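Local coordinates for protein glycosyl transferase family 8 (Streptococcus pneumoniae, PDB 5GVV) that transfers galactose from UDP-galactose to the terminal glucose of the already glycosylated serine-rich repeat protein PsrP, as a manganese-binding family 8 glycosyltransferase, at residues 64-69 / 318-323; 310-315 / 325-330; 119-124 / 145-150; 35-40 / 95-100. All blocks are in the same frame, centred on the assembly; numbering follows the deposited sequence.

How the contacts relate
Contacts 1, 3 and 4 are partly buried and all reach the seven-stranded mixed sheet of the glycosyltransferase domain, whereas contact 2 belongs to the parallel six-stranded sheet of the C-terminal part and is a surface contact. Contact 1 bridges the two parts by setting the edge strand 61-66 against the 3-10 turn 318-321, and it touches contact 2 through Leu319 and Val325. Strands 34-40 and 61-66 are neighbours, joining contacts 1 and 4, while Asn150 links contact 3 to the backbone of 95-100. Chemistry follows place: contact 3 is apolar, contact 4 adds a salt bridge and tyrosine bonds, contact 1 meets through alkyl groups and water, and contact 2 combines an asparagine pair with selenomethionine packing.

Contact 1 (64-69 / 318-323); sequences DCKLIG and ALTRFP
Lys66 meets Thr320 with its methylenes, not its ammonium. The lysine chain, bent at chi2 (-63°) and again at chi4 (-78°), lays these methylenes across the threonine at about a right angle, with Lys66 CE 3.4 Å from Thr320 OG1. That hydroxyl is engaged with the backbone O of Leu317. Nearer the backbone, Lys66 CG packs 4.0 Å from Arg321 CB.

Apolar packing continues at Ile68, whose CB stands 4.0 Å from Ala318 CB. Its CD1 arm reaches further along the turn, 3.6 Å from Thr320 OG1, so one isoleucine spans two positions of the 3-10 segment.

The charged groups find no partner across the contact; they bond within their own segments and to neighbours. Lys66 NZ donates to Asp64 OD2 at 2.8 Å, on the syn lone pair, and Asn40 OD1 also takes a bond from this ammonium. The salt bridge probably tempers the approach of Asp64 OD2 to Thr320 O, two acceptors 3.4 Å apart. Arg321 turns its guanidinium back to Ala318 O (NH1 to O 2.9 Å), while its NH2 pairs with Asp293.

No direct hydrogen bond crosses the interface; a water does the joining, donating to Asp64 O at 2.7 Å and to the carbonyl of Arg321.

In the fold, this joins the edge strand 61-66 of the mixed sheet to the loop between helix 314-317 and strand 325-328 of the C-terminal part. Helix 45-57 packs on Asp64 and Lys66 through Phe48, helix 292-298 receives Leu319 and Phe322, and Gln237 and Phe238 of the second subunit touch Lys66 and Thr320, respectively.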
loop_
_atom_site.group_PDB
_atom_site.type_symbol
_atom_site.label_atom_id
_atom_site.label_comp_id
_atom_site.label_asym_id
_atom_site.label_seq_id
_atom_site.Cartn_x
_atom_site.Cartn_y
_atom_site.Cartn_z
ATOM N N ASP A 64 -11.435 -0.704 -15.219
ATOM C CA ASP A 64 -10.250 0.149 -15.182
ATOM C C ASP A 64 -10.468 1.338 -16.100
ATOM O O ASP A 64 -10.448 1.198 -17.321
ATOM C CB ASP A 64 -9.009 -0.647 -15.612
ATOM C CG ASP A 64 -7.716 0.150 -15.491
ATOM O OD1 ASP A 64 -7.761 1.329 -15.073
ATOM O OD2 ASP A 64 -6.644 -0.416 -15.804
ATOM N N CYS A 65 -10.684 2.509 -15.512
ATOM C CA CYS A 65 -10.895 3.708 -16.307
ATOM C C CYS A 65 -9.615 4.530 -16.349
ATOM O O CYS A 65 -9.332 5.311 -15.439
ATOM C CB CYS A 65 -12.061 4.520 -15.747
ATOM S SG CYS A 65 -13.601 3.575 -15.721
ATOM N N LYS A 66 -8.841 4.341 -17.412
ATOM C CA LYS A 66 -7.536 4.984 -17.528
ATOM C C LYS A 66 -7.633 6.402 -18.085
ATOM O O LYS A 66 -8.007 6.610 -19.245
ATOM C CB LYS A 66 -6.589 4.128 -18.381
ATOM C CG LYS A 66 -5.938 2.978 -17.603
ATOM C CD LYS A 66 -5.066 3.520 -16.478
ATOM C CE LYS A 66 -4.167 2.446 -15.862
ATOM N NZ LYS A 66 -4.894 1.550 -14.921
ATOM N N LEU A 67 -7.294 7.375 -17.246
ATOM C CA LEU A 67 -7.269 8.768 -17.669
ATOM C C LEU A 67 -5.924 9.096 -18.313
ATOM O O LEU A 67 -5.156 9.919 -17.806
ATOM C CB LEU A 67 -7.560 9.713 -16.499
ATOM C CG LEU A 67 -8.977 9.681 -15.921
ATOM C CD1 LEU A 67 -9.098 8.539 -14.958
ATOM C CD2 LEU A 67 -9.322 10.971 -15.216
ATOM N N ILE A 68 -5.651 8.444 -19.435
ATOM C CA ILE A 68 -4.406 8.651 -20.157
ATOM C C ILE A 68 -4.714 9.306 -21.495
ATOM O O ILE A 68 -5.449 8.748 -22.311
ATOM C CB ILE A 68 -3.670 7.317 -20.380
ATOM C CG1 ILE A 68 -3.410 6.628 -19.034
ATOM C CG2 ILE A 68 -2.375 7.543 -21.147
ATOM C CD1 ILE A 68 -2.817 5.231 -19.148
ATOM N N GLY A 69 -4.159 10.496 -21.713
ATOM C CA GLY A 69 -4.421 11.238 -22.934
ATOM C C GLY A 69 -4.633 12.719 -22.672
ATOM O O GLY A 69 -4.817 13.139 -21.527
ATOM N N ALA A 318 -2.081 4.083 -22.927
ATOM C CA ALA A 318 -3.494 3.885 -22.614
ATOM C C ALA A 318 -3.932 2.434 -22.809
ATOM O O ALA A 318 -5.014 2.047 -22.371
ATOM C CB ALA A 318 -4.362 4.818 -23.454
ATOM N N LEU A 319 -3.095 1.631 -23.467
ATOM C CA LEU A 319 -3.398 0.214 -23.664
ATOM C C LEU A 319 -3.437 -0.558 -22.341
ATOM O O LEU A 319 -3.878 -1.708 -22.309
ATOM C CB LEU A 319 -2.395 -0.427 -24.629
ATOM C CG LEU A 319 -2.366 0.081 -26.072
ATOM C CD1 LEU A 319 -1.246 -0.580 -26.868
ATOM C CD2 LEU A 319 -3.715 -0.145 -26.752
ATOM N N THR A 320 -2.977 0.069 -21.257
ATOM C CA THR A 320 -3.046 -0.528 -19.921
ATOM C C THR A 320 -4.478 -0.742 -19.417
ATOM O O THR A 320 -4.693 -1.433 -18.418
ATOM C CB THR A 320 -2.289 0.321 -18.878
ATOM O OG1 THR A 320 -2.794 1.665 -18.876
ATOM C CG2 THR A 320 -0.804 0.342 -19.178
ATOM N N ARG A 321 -5.456 -0.160 -20.104
ATOM C CA ARG A 321 -6.854 -0.347 -19.728
ATOM C C ARG A 321 -7.322 -1.756 -20.078
ATOM O O ARG A 321 -8.346 -2.221 -19.563
ATOM C CB ARG A 321 -7.742 0.695 -20.412
ATOM C CG ARG A 321 -7.946 0.483 -21.912
ATOM C CD ARG A 321 -8.520 1.730 -22.565
ATOM N NE ARG A 321 -8.865 1.526 -23.974
ATOM C CZ ARG A 321 -7.992 1.589 -24.977
ATOM N NH1 ARG A 321 -6.708 1.828 -24.734
ATOM N NH2 ARG A 321 -8.398 1.405 -26.230
ATOM N N PHE A 322 -6.564 -2.430 -20.949
ATOM C CA PHE A 322 -6.852 -3.811 -21.326
ATOM C C PHE A 322 -6.131 -4.762 -20.394
ATOM O O PHE A 322 -4.973 -4.525 -20.041
ATOM C CB PHE A 322 -6.388 -4.098 -22.757
ATOM C CG PHE A 322 -7.096 -3.293 -23.802
ATOM C CD1 PHE A 322 -8.400 -3.601 -24.166
ATOM C CD2 PHE A 322 -6.448 -2.252 -24.452
ATOM C CE1 PHE A 322 -9.054 -2.873 -25.144
ATOM C CE2 PHE A 322 -7.093 -1.518 -25.430
ATOM C CZ PHE A 322 -8.401 -1.827 -25.776
ATOM N N PRO A 323 -6.805 -5.857 -20.005
ATOM C CA PRO A 323 -6.202 -6.840 -19.103
ATOM C C PRO A 323 -5.224 -7.748 -19.836
ATOM O O PRO A 323 -4.483 -8.483 -19.182
ATOM C CB PRO A 323 -7.408 -7.650 -18.622
ATOM C CG PRO A 323 -8.391 -7.563 -19.755
ATOM C CD PRO A 323 -8.205 -6.188 -20.338
HETATM O O HOH W 1 -10.770 -0.933 -18.938
#

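Contact 2 (310-315 / 325-330); sequences TNMANE and VTVYPN
Thr310 and Asn330 make a surface contact between the segments that follow the C-terminal ends of the two parallel strands of a beta-alpha-beta unit: the loop leading from strand 302-307 into helix 314-317 meets the end of strand 325-328 and the residues after it. The backbone evidence is the bond from Asn330 N to Thr310 O, 2.9 Å long, with the donor well above the carbonyl plane.

A side-chain bond lies next to it. Asn330 ND2 gives a hydrogen to Asn311 OD1 at 3.0 Å, nearly straight at 169°. The donor stands clearly out of the acceptor's carbonyl plane, yet the acceptor sits almost in the amide plane of Asn330. The two amides are turned nearly perpendicular, 86° apart.

Selenomethionine 312 (Met312) supplies the apolar half. Its chain runs extended beyond CG, which carries SE to 3.4 Å from Val327 CG1, the two side chains lying alongside and pointing opposite ways. Closer to its root, Met312 CG packs 3.8 Å from Pro329 CB, the chain crossing the proline at about a right angle. The methyl reaches the strand backbone, with Met312 CE 3.7 Å from Tyr328 N.

Strand 325-328 edges the parallel sheet and pairs with strand 302-307, where Tyr328 OH is hydrogen-bonded to His305 ND1. Leu317 of helix 314-317 touches both Met312 and Val327, and Phe238 of the second subunit packs on Val327 and Pro329.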
loop_
_atom_site.group_PDB
_atom_site.type_symbol
_atom_site.label_atom_id
_atom_site.label_comp_id
_atom_site.label_asym_id
_atom_site.label_seq_id
_atom_site.Cartn_x
_atom_site.Cartn_y
_atom_site.Cartn_z
ATOM N N THR A 310 12.219 3.142 -26.169
ATOM C CA THR A 310 12.159 4.557 -25.818
ATOM C C THR A 310 10.843 4.871 -25.118
ATOM O O THR A 310 10.040 3.965 -24.874
ATOM C CB THR A 310 12.289 5.430 -27.090
ATOM O OG1 THR A 310 12.138 6.816 -26.755
ATOM C CG2 THR A 310 11.227 5.044 -28.095
ATOM N N ASN A 311 10.626 6.146 -24.790
ATOM C CA ASN A 311 9.354 6.580 -24.212
ATOM C C ASN A 311 8.199 6.293 -25.164
ATOM O O ASN A 311 8.380 6.319 -26.380
ATOM C CB ASN A 311 9.384 8.078 -23.898
ATOM C CG ASN A 311 10.205 8.402 -22.670
ATOM O OD1 ASN A 311 10.144 7.697 -21.666
ATOM N ND2 ASN A 311 10.981 9.477 -22.746
HETATM N N MSE A 312 7.016 6.028 -24.620
HETATM C CA MSE A 312 5.865 5.707 -25.459
HETATM C C MSE A 312 4.813 6.806 -25.415
HETATM O O MSE A 312 4.652 7.493 -24.404
HETATM C CB MSE A 312 5.238 4.374 -25.041
HETATM C CG MSE A 312 6.019 3.125 -25.447
HETATM SE SE MSE A 312 5.084 1.588 -24.714
HETATM C CE MSE A 312 6.016 0.136 -25.619
ATOM N N ALA A 313 4.093 6.961 -26.521
ATOM C CA ALA A 313 3.013 7.937 -26.607
ATOM C C ALA A 313 1.798 7.482 -25.805
ATOM O O ALA A 313 1.669 6.299 -25.482
ATOM C CB ALA A 313 2.629 8.166 -28.054
ATOM N N ASN A 314 0.911 8.424 -25.494
ATOM C CA ASN A 314 -0.287 8.124 -24.719
ATOM C C ASN A 314 -1.146 7.038 -25.360
ATOM O O ASN A 314 -1.781 6.254 -24.657
ATOM C CB ASN A 314 -1.125 9.387 -24.505
ATOM C CG ASN A 314 -0.520 10.329 -23.483
ATOM O OD1 ASN A 314 0.357 9.947 -22.709
ATOM N ND2 ASN A 314 -0.993 11.572 -23.472
ATOM N N GLU A 315 -1.163 6.999 -26.691
ATOM C CA GLU A 315 -1.922 5.991 -27.426
ATOM C C GLU A 315 -1.533 4.573 -27.012
ATOM O O GLU A 315 -2.392 3.690 -26.925
ATOM C CB GLU A 315 -1.732 6.160 -28.941
ATOM C CG GLU A 315 -2.523 7.311 -29.557
ATOM C CD GLU A 315 -1.862 8.666 -29.355
ATOM O OE1 GLU A 315 -0.712 8.709 -28.870
ATOM O OE2 GLU A 315 -2.494 9.690 -29.695
ATOM N N VAL A 325 -2.935 -6.675 -22.492
ATOM C CA VAL A 325 -1.827 -6.017 -23.183
ATOM C C VAL A 325 -0.765 -5.614 -22.179
ATOM O O VAL A 325 -1.058 -4.926 -21.191
ATOM C CB VAL A 325 -2.279 -4.755 -23.943
ATOM C CG1 VAL A 325 -1.095 -4.129 -24.675
ATOM C CG2 VAL A 325 -3.395 -5.087 -24.929
ATOM N N THR A 326 0.466 -6.052 -22.413
ATOM C CA THR A 326 1.586 -5.556 -21.623
ATOM C C THR A 326 2.466 -4.674 -22.495
ATOM O O THR A 326 2.826 -5.036 -23.619
ATOM C CB THR A 326 2.380 -6.681 -20.952
ATOM O OG1 THR A 326 1.504 -7.405 -20.077
ATOM C CG2 THR A 326 3.528 -6.113 -20.120
ATOM N N VAL A 327 2.781 -3.503 -21.955
ATOM C CA VAL A 327 3.458 -2.428 -22.657
ATOM C C VAL A 327 4.809 -2.175 -21.964
ATOM O O VAL A 327 4.858 -2.026 -20.739
ATOM C CB VAL A 327 2.531 -1.195 -22.622
ATOM C CG1 VAL A 327 3.274 0.078 -22.297
ATOM C CG2 VAL A 327 1.732 -1.081 -23.924
ATOM N N TYR A 328 5.903 -2.167 -22.728
ATOM C CA TYR A 328 7.237 -2.071 -22.134
ATOM C C TYR A 328 8.028 -0.878 -22.659
ATOM O O TYR A 328 8.940 -1.052 -23.475
ATOM C CB TYR A 328 8.063 -3.322 -22.439
ATOM C CG TYR A 328 7.450 -4.654 -22.069
ATOM C CD1 TYR A 328 6.550 -5.287 -22.921
ATOM C CD2 TYR A 328 7.813 -5.305 -20.897
ATOM C CE1 TYR A 328 6.010 -6.516 -22.604
ATOM C CE2 TYR A 328 7.270 -6.534 -20.565
ATOM C CZ TYR A 328 6.377 -7.136 -21.428
ATOM O OH TYR A 328 5.828 -8.365 -21.119
ATOM N N PRO A 329 7.708 0.336 -22.189
ATOM C CA PRO A 329 8.493 1.471 -22.678
ATOM C C PRO A 329 9.930 1.394 -22.164
ATOM O O PRO A 329 10.172 0.762 -21.130
ATOM C CB PRO A 329 7.777 2.680 -22.069
ATOM C CG PRO A 329 7.123 2.145 -20.811
ATOM C CD PRO A 329 6.730 0.727 -21.152
ATOM N N ASN A 330 10.865 2.005 -22.887
ATOM C CA ASN A 330 12.251 2.095 -22.438
ATOM C C ASN A 330 12.914 0.746 -22.174
ATOM O O ASN A 330 13.650 0.588 -21.198
ATOM C CB ASN A 330 12.339 2.989 -21.194
ATOM C CG ASN A 330 11.961 4.426 -21.492
ATOM O OD1 ASN A 330 12.552 5.060 -22.366
ATOM N ND2 ASN A 330 10.959 4.941 -20.784
#

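Contact 3 (119-124 / 145-150); sequences FELDLG and VLLINN
Leu123 reaches from its loop onto strand 145-149, and its two methyls lie side by side along the strand. From CB, the side chain leaves with CG anti to the carbonyl carbon (chi1 -62°), and CG then divides the contact between those methyls. CD2 lies over Leu147, 3.7 Å from Leu147 O and 4.0 Å from Leu147 CG. CD1 goes further along, to 3.7 Å from Asn149 N and 4.0 Å from Asn149 CB.

Leu147 CD2 turns to a second leucine, 3.6 Å from Leu121 CB, so Leu147 packs against Leu121 and Leu123 together. No hydrogen bond crosses between the segments. The loop has its own brace, an Asx turn in which Gly124 N donates to Asp122 OD1 at 3.2 Å.

Asn149 is held from its own side, capping helix 150-155 by accepting from Lys152 N. Lys101 and Ala129, on the strands flanking 145-149, also touch these leucines, and Lys101 NZ bonds Leu121 O and Phe119 O. This is hydrophobic packing of a connecting loop, between helix 116-119 and strand 128-131, on the central mixed sheet of a GT-A glycosyltransferase domain.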
loop_
_atom_site.group_PDB
_atom_site.type_symbol
_atom_site.label_atom_id
_atom_site.label_comp_id
_atom_site.label_asym_id
_atom_site.label_seq_id
_atom_site.Cartn_x
_atom_site.Cartn_y
_atom_site.Cartn_z
ATOM N N PHE A 119 -28.645 3.316 -2.956
ATOM C CA PHE A 119 -28.619 2.868 -4.345
ATOM C C PHE A 119 -29.968 3.115 -5.027
ATOM O O PHE A 119 -30.029 3.418 -6.223
ATOM C CB PHE A 119 -28.307 1.369 -4.404
ATOM C CG PHE A 119 -26.872 1.020 -4.101
ATOM C CD1 PHE A 119 -25.827 1.735 -4.675
ATOM C CD2 PHE A 119 -26.573 -0.041 -3.258
ATOM C CE1 PHE A 119 -24.500 1.402 -4.400
ATOM C CE2 PHE A 119 -25.255 -0.384 -2.978
ATOM C CZ PHE A 119 -24.217 0.341 -3.549
ATOM N N GLU A 120 -31.044 2.978 -4.256
ATOM C CA GLU A 120 -32.398 3.003 -4.805
ATOM C C GLU A 120 -33.070 4.367 -4.713
ATOM O O GLU A 120 -34.254 4.496 -5.031
ATOM C CB GLU A 120 -33.281 1.984 -4.084
ATOM C CG GLU A 120 -32.958 0.528 -4.377
ATOM C CD GLU A 120 -33.806 -0.422 -3.549
ATOM O OE1 GLU A 120 -34.540 0.059 -2.658
ATOM O OE2 GLU A 120 -33.736 -1.648 -3.787
ATOM N N LEU A 121 -32.336 5.376 -4.256
ATOM C CA LEU A 121 -32.909 6.712 -4.131
ATOM C C LEU A 121 -33.318 7.235 -5.502
ATOM O O LEU A 121 -32.584 7.065 -6.478
ATOM C CB LEU A 121 -31.923 7.672 -3.462
ATOM C CG LEU A 121 -32.408 9.115 -3.307
ATOM C CD1 LEU A 121 -33.688 9.166 -2.492
ATOM C CD2 LEU A 121 -31.348 9.989 -2.674
ATOM N N ASP A 122 -34.499 7.845 -5.584
ATOM C CA ASP A 122 -34.949 8.441 -6.838
ATOM C C ASP A 122 -34.502 9.899 -6.906
ATOM O O ASP A 122 -34.844 10.706 -6.040
ATOM C CB ASP A 122 -36.471 8.339 -6.979
ATOM C CG ASP A 122 -36.940 8.519 -8.418
ATOM O OD1 ASP A 122 -36.157 9.018 -9.257
ATOM O OD2 ASP A 122 -38.103 8.161 -8.710
ATOM N N LEU A 123 -33.738 10.228 -7.941
ATOM C CA LEU A 123 -33.184 11.569 -8.093
ATOM C C LEU A 123 -34.160 12.559 -8.726
ATOM O O LEU A 123 -33.972 13.773 -8.623
ATOM C CB LEU A 123 -31.909 11.511 -8.927
ATOM C CG LEU A 123 -30.796 10.677 -8.291
ATOM C CD1 LEU A 123 -29.800 10.228 -9.333
ATOM C CD2 LEU A 123 -30.104 11.476 -7.203
ATOM N N GLY A 124 -35.199 12.045 -9.374
ATOM C CA GLY A 124 -36.108 12.897 -10.120
ATOM C C GLY A 124 -35.364 13.657 -11.205
ATOM O O GLY A 124 -34.701 13.053 -12.053
ATOM N N VAL A 145 -19.438 12.015 -1.436
ATOM C CA VAL A 145 -20.434 10.981 -1.710
ATOM C C VAL A 145 -21.507 11.575 -2.610
ATOM O O VAL A 145 -22.291 12.424 -2.175
ATOM C CB VAL A 145 -21.109 10.463 -0.422
ATOM C CG1 VAL A 145 -22.210 9.457 -0.769
ATOM C CG2 VAL A 145 -20.088 9.844 0.521
ATOM N N LEU A 146 -21.539 11.143 -3.865
ATOM C CA LEU A 146 -22.475 11.713 -4.822
ATOM C C LEU A 146 -23.282 10.631 -5.515
ATOM O O LEU A 146 -22.722 9.797 -6.237
ATOM C CB LEU A 146 -21.733 12.555 -5.863
ATOM C CG LEU A 146 -20.969 13.758 -5.319
ATOM C CD1 LEU A 146 -20.174 14.436 -6.412
ATOM C CD2 LEU A 146 -21.930 14.743 -4.689
ATOM N N LEU A 147 -24.592 10.628 -5.280
ATOM C CA LEU A 147 -25.485 9.820 -6.093
ATOM C C LEU A 147 -25.759 10.621 -7.355
ATOM O O LEU A 147 -26.414 11.661 -7.304
ATOM C CB LEU A 147 -26.786 9.513 -5.355
ATOM C CG LEU A 147 -27.659 8.504 -6.098
ATOM C CD1 LEU A 147 -26.836 7.282 -6.478
ATOM C CD2 LEU A 147 -28.853 8.099 -5.267
ATOM N N ILE A 148 -25.257 10.137 -8.486
ATOM C CA ILE A 148 -25.184 10.946 -9.698
ATOM C C ILE A 148 -26.169 10.522 -10.793
ATOM O O ILE A 148 -26.263 9.341 -11.134
ATOM C CB ILE A 148 -23.745 10.935 -10.257
ATOM C CG1 ILE A 148 -22.805 11.668 -9.296
ATOM C CG2 ILE A 148 -23.687 11.561 -11.643
ATOM C CD1 ILE A 148 -21.324 11.507 -9.613
ATOM N N ASN A 149 -26.904 11.494 -11.326
ATOM C CA ASN A 149 -27.739 11.278 -12.501
ATOM C C ASN A 149 -26.837 11.303 -13.735
ATOM O O ASN A 149 -26.724 12.327 -14.406
ATOM C CB ASN A 149 -28.804 12.376 -12.586
ATOM C CG ASN A 149 -29.857 12.107 -13.649
ATOM O OD1 ASN A 149 -29.619 11.391 -14.624
ATOM N ND2 ASN A 149 -31.033 12.698 -13.467
ATOM N N ASN A 150 -26.193 10.174 -14.022
ATOM C CA ASN A 150 -25.185 10.104 -15.080
ATOM C C ASN A 150 -25.696 10.474 -16.477
ATOM O O ASN A 150 -24.965 11.061 -17.280
ATOM C CB ASN A 150 -24.539 8.719 -15.111
ATOM C CG ASN A 150 -23.224 8.712 -15.866
ATOM O OD1 ASN A 150 -22.471 9.680 -15.812
ATOM N ND2 ASN A 150 -22.948 7.628 -16.584
#

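Contact 4 (35-40 / 95-100); sequences KIYLLN and DFVTED
Glu99 grips Lys35 and Tyr37 with separate carboxylate oxygens, tying the loop before strand 101-105 to strand 34-40 of the Rossmann-like GT-A sheet. Lys35 NZ makes a salt bridge to Glu99 OE2 at 2.7 Å, and Tyr37 OH donates to Glu99 OE1 at 2.6 Å; both bonds use syn lone pairs. Lys35 can reach because its chain is fully extended out to the ammonium, whereas Glu99 bends midway to bring its carboxylate round.

The tyrosine hydroxyl has further, weaker donors. Thr98 N points at Tyr37 OH along a straight but long path, 3.3 Å at 172°, and Lys35 NZ gives a weak bond to the same oxygen. Together these interactions hold the hydroxyl in place, while Val97 on the ring face restrains the tilt of the ring, whose plane stands 68° from that of the carboxylate. The lysine charge would probably steady the negative charge of Glu99.

Outside this polar cluster the packing is apolar. Val97 CG1 is 3.8 Å from Tyr37 CE2. Leu39 CG meets Phe96 CD1 at 4.1 Å, and Cys65 of strand 61-66 touches both aromatic side chains. Val9 of strand 6-11 lies against Tyr37 and Leu39, and Leu39 approaches Ala11 of the UDP pocket. Over one face of the tyrosine sits a CH-pi contact, Val97 CG2 standing 3.9 Å from the centroid of the Tyr37 ring and only 7° off its normal.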
loop_
_atom_site.group_PDB
_atom_site.type_symbol
_atom_site.label_atom_id
_atom_site.label_comp_id
_atom_site.label_asym_id
_atom_site.label_seq_id
_atom_site.Cartn_x
_atom_site.Cartn_y
_atom_site.Cartn_z
ATOM N N LYS A 35 -20.890 -3.079 -9.766
ATOM C CA LYS A 35 -20.073 -2.747 -10.921
ATOM C C LYS A 35 -19.269 -1.515 -10.546
ATOM O O LYS A 35 -19.796 -0.397 -10.516
ATOM C CB LYS A 35 -20.941 -2.479 -12.148
ATOM C CG LYS A 35 -20.144 -2.229 -13.419
ATOM C CD LYS A 35 -21.075 -2.117 -14.611
ATOM C CE LYS A 35 -20.320 -1.842 -15.899
ATOM N NZ LYS A 35 -21.292 -1.608 -17.007
ATOM N N ILE A 36 -17.997 -1.730 -10.229
ATOM C CA ILE A 36 -17.138 -0.658 -9.745
ATOM C C ILE A 36 -16.238 -0.098 -10.846
ATOM O O ILE A 36 -15.456 -0.831 -11.457
ATOM C CB ILE A 36 -16.261 -1.141 -8.571
ATOM C CG1 ILE A 36 -17.138 -1.501 -7.365
ATOM C CG2 ILE A 36 -15.252 -0.073 -8.182
ATOM C CD1 ILE A 36 -16.376 -2.094 -6.204
ATOM N N TYR A 37 -16.349 1.205 -11.087
ATOM C CA TYR A 37 -15.422 1.897 -11.974
ATOM C C TYR A 37 -14.326 2.525 -11.118
ATOM O O TYR A 37 -14.606 3.043 -10.035
ATOM C CB TYR A 37 -16.138 3.003 -12.754
ATOM C CG TYR A 37 -17.221 2.538 -13.705
ATOM C CD1 TYR A 37 -16.987 2.489 -15.074
ATOM C CD2 TYR A 37 -18.484 2.180 -13.243
ATOM C CE1 TYR A 37 -17.972 2.081 -15.956
ATOM C CE2 TYR A 37 -19.483 1.770 -14.127
ATOM C CZ TYR A 37 -19.215 1.723 -15.482
ATOM O OH TYR A 37 -20.191 1.316 -16.375
ATOM N N LEU A 38 -13.081 2.469 -11.583
ATOM C CA LEU A 38 -11.996 3.149 -10.877
ATOM C C LEU A 38 -11.212 4.039 -11.825
ATOM O O LEU A 38 -10.452 3.553 -12.669
ATOM C CB LEU A 38 -11.059 2.151 -10.194
ATOM C CG LEU A 38 -9.811 2.725 -9.513
ATOM C CD1 LEU A 38 -10.196 3.805 -8.524
ATOM C CD2 LEU A 38 -9.033 1.616 -8.812
ATOM N N LEU A 39 -11.405 5.347 -11.690
ATOM C CA LEU A 39 -10.686 6.310 -12.513
ATOM C C LEU A 39 -9.261 6.477 -11.991
ATOM O O LEU A 39 -9.056 6.763 -10.809
ATOM C CB LEU A 39 -11.420 7.654 -12.533
ATOM C CG LEU A 39 -12.506 7.821 -13.604
ATOM C CD1 LEU A 39 -13.655 6.858 -13.381
ATOM C CD2 LEU A 39 -13.017 9.267 -13.675
ATOM N N ASN A 40 -8.279 6.273 -12.862
ATOM C CA ASN A 40 -6.877 6.359 -12.459
ATOM C C ASN A 40 -5.969 6.571 -13.662
ATOM O O ASN A 40 -6.415 6.464 -14.804
ATOM C CB ASN A 40 -6.452 5.089 -11.713
ATOM C CG ASN A 40 -6.321 3.880 -12.637
ATOM O OD1 ASN A 40 -5.215 3.403 -12.905
ATOM N ND2 ASN A 40 -7.453 3.370 -13.115
ATOM N N ASP A 95 -17.854 10.117 -18.907
ATOM C CA ASP A 95 -17.076 9.673 -20.058
ATOM C C ASP A 95 -16.768 8.174 -19.994
ATOM O O ASP A 95 -16.335 7.582 -20.988
ATOM C CB ASP A 95 -15.776 10.480 -20.177
ATOM C CG ASP A 95 -16.015 11.917 -20.606
ATOM O OD1 ASP A 95 -16.964 12.156 -21.383
ATOM O OD2 ASP A 95 -15.254 12.810 -20.168
ATOM N N PHE A 96 -17.000 7.564 -18.832
ATOM C CA PHE A 96 -16.702 6.147 -18.636
ATOM C C PHE A 96 -17.917 5.309 -18.252
ATOM O O PHE A 96 -18.068 4.176 -18.714
ATOM C CB PHE A 96 -15.629 5.970 -17.557
ATOM C CG PHE A 96 -14.295 6.562 -17.918
ATOM C CD1 PHE A 96 -13.941 7.826 -17.459
ATOM C CD2 PHE A 96 -13.394 5.857 -18.710
ATOM C CE1 PHE A 96 -12.712 8.380 -17.782
ATOM C CE2 PHE A 96 -12.161 6.404 -19.034
ATOM C CZ PHE A 96 -11.822 7.669 -18.570
ATOM N N VAL A 97 -18.770 5.855 -17.389
ATOM C CA VAL A 97 -19.899 5.104 -16.842
ATOM C C VAL A 97 -21.057 5.021 -17.836
ATOM O O VAL A 97 -21.472 6.037 -18.393
ATOM C CB VAL A 97 -20.386 5.730 -15.516
ATOM C CG1 VAL A 97 -21.482 4.881 -14.892
ATOM C CG2 VAL A 97 -19.213 5.876 -14.549
ATOM N N THR A 98 -21.578 3.815 -18.051
ATOM C CA THR A 98 -22.624 3.590 -19.051
ATOM C C THR A 98 -24.008 3.557 -18.416
ATOM O O THR A 98 -25.024 3.628 -19.112
ATOM C CB THR A 98 -22.400 2.268 -19.815
ATOM O OG1 THR A 98 -22.541 1.159 -18.916
ATOM C CG2 THR A 98 -21.012 2.237 -20.427
ATOM N N GLU A 99 -24.048 3.450 -17.090
ATOM C CA GLU A 99 -25.322 3.409 -16.380
ATOM C C GLU A 99 -25.919 4.807 -16.228
ATOM O O GLU A 99 -25.191 5.803 -16.181
ATOM C CB GLU A 99 -25.167 2.737 -15.012
ATOM C CG GLU A 99 -24.940 1.223 -15.071
ATOM C CD GLU A 99 -23.533 0.836 -15.496
ATOM O OE1 GLU A 99 -22.629 1.698 -15.483
ATOM O OE2 GLU A 99 -23.329 -0.346 -15.842
ATOM N N ASP A 100 -27.245 4.882 -16.161
ATOM C CA ASP A 100 -27.914 6.173 -16.038
ATOM C C ASP A 100 -27.741 6.762 -14.632
ATOM O O ASP A 100 -27.791 7.984 -14.450
ATOM C CB ASP A 100 -29.395 6.054 -16.409
ATOM C CG ASP A 100 -29.606 5.599 -17.847
ATOM O OD1 ASP A 100 -28.721 5.851 -18.698
ATOM O OD2 ASP A 100 -30.661 4.985 -18.125
#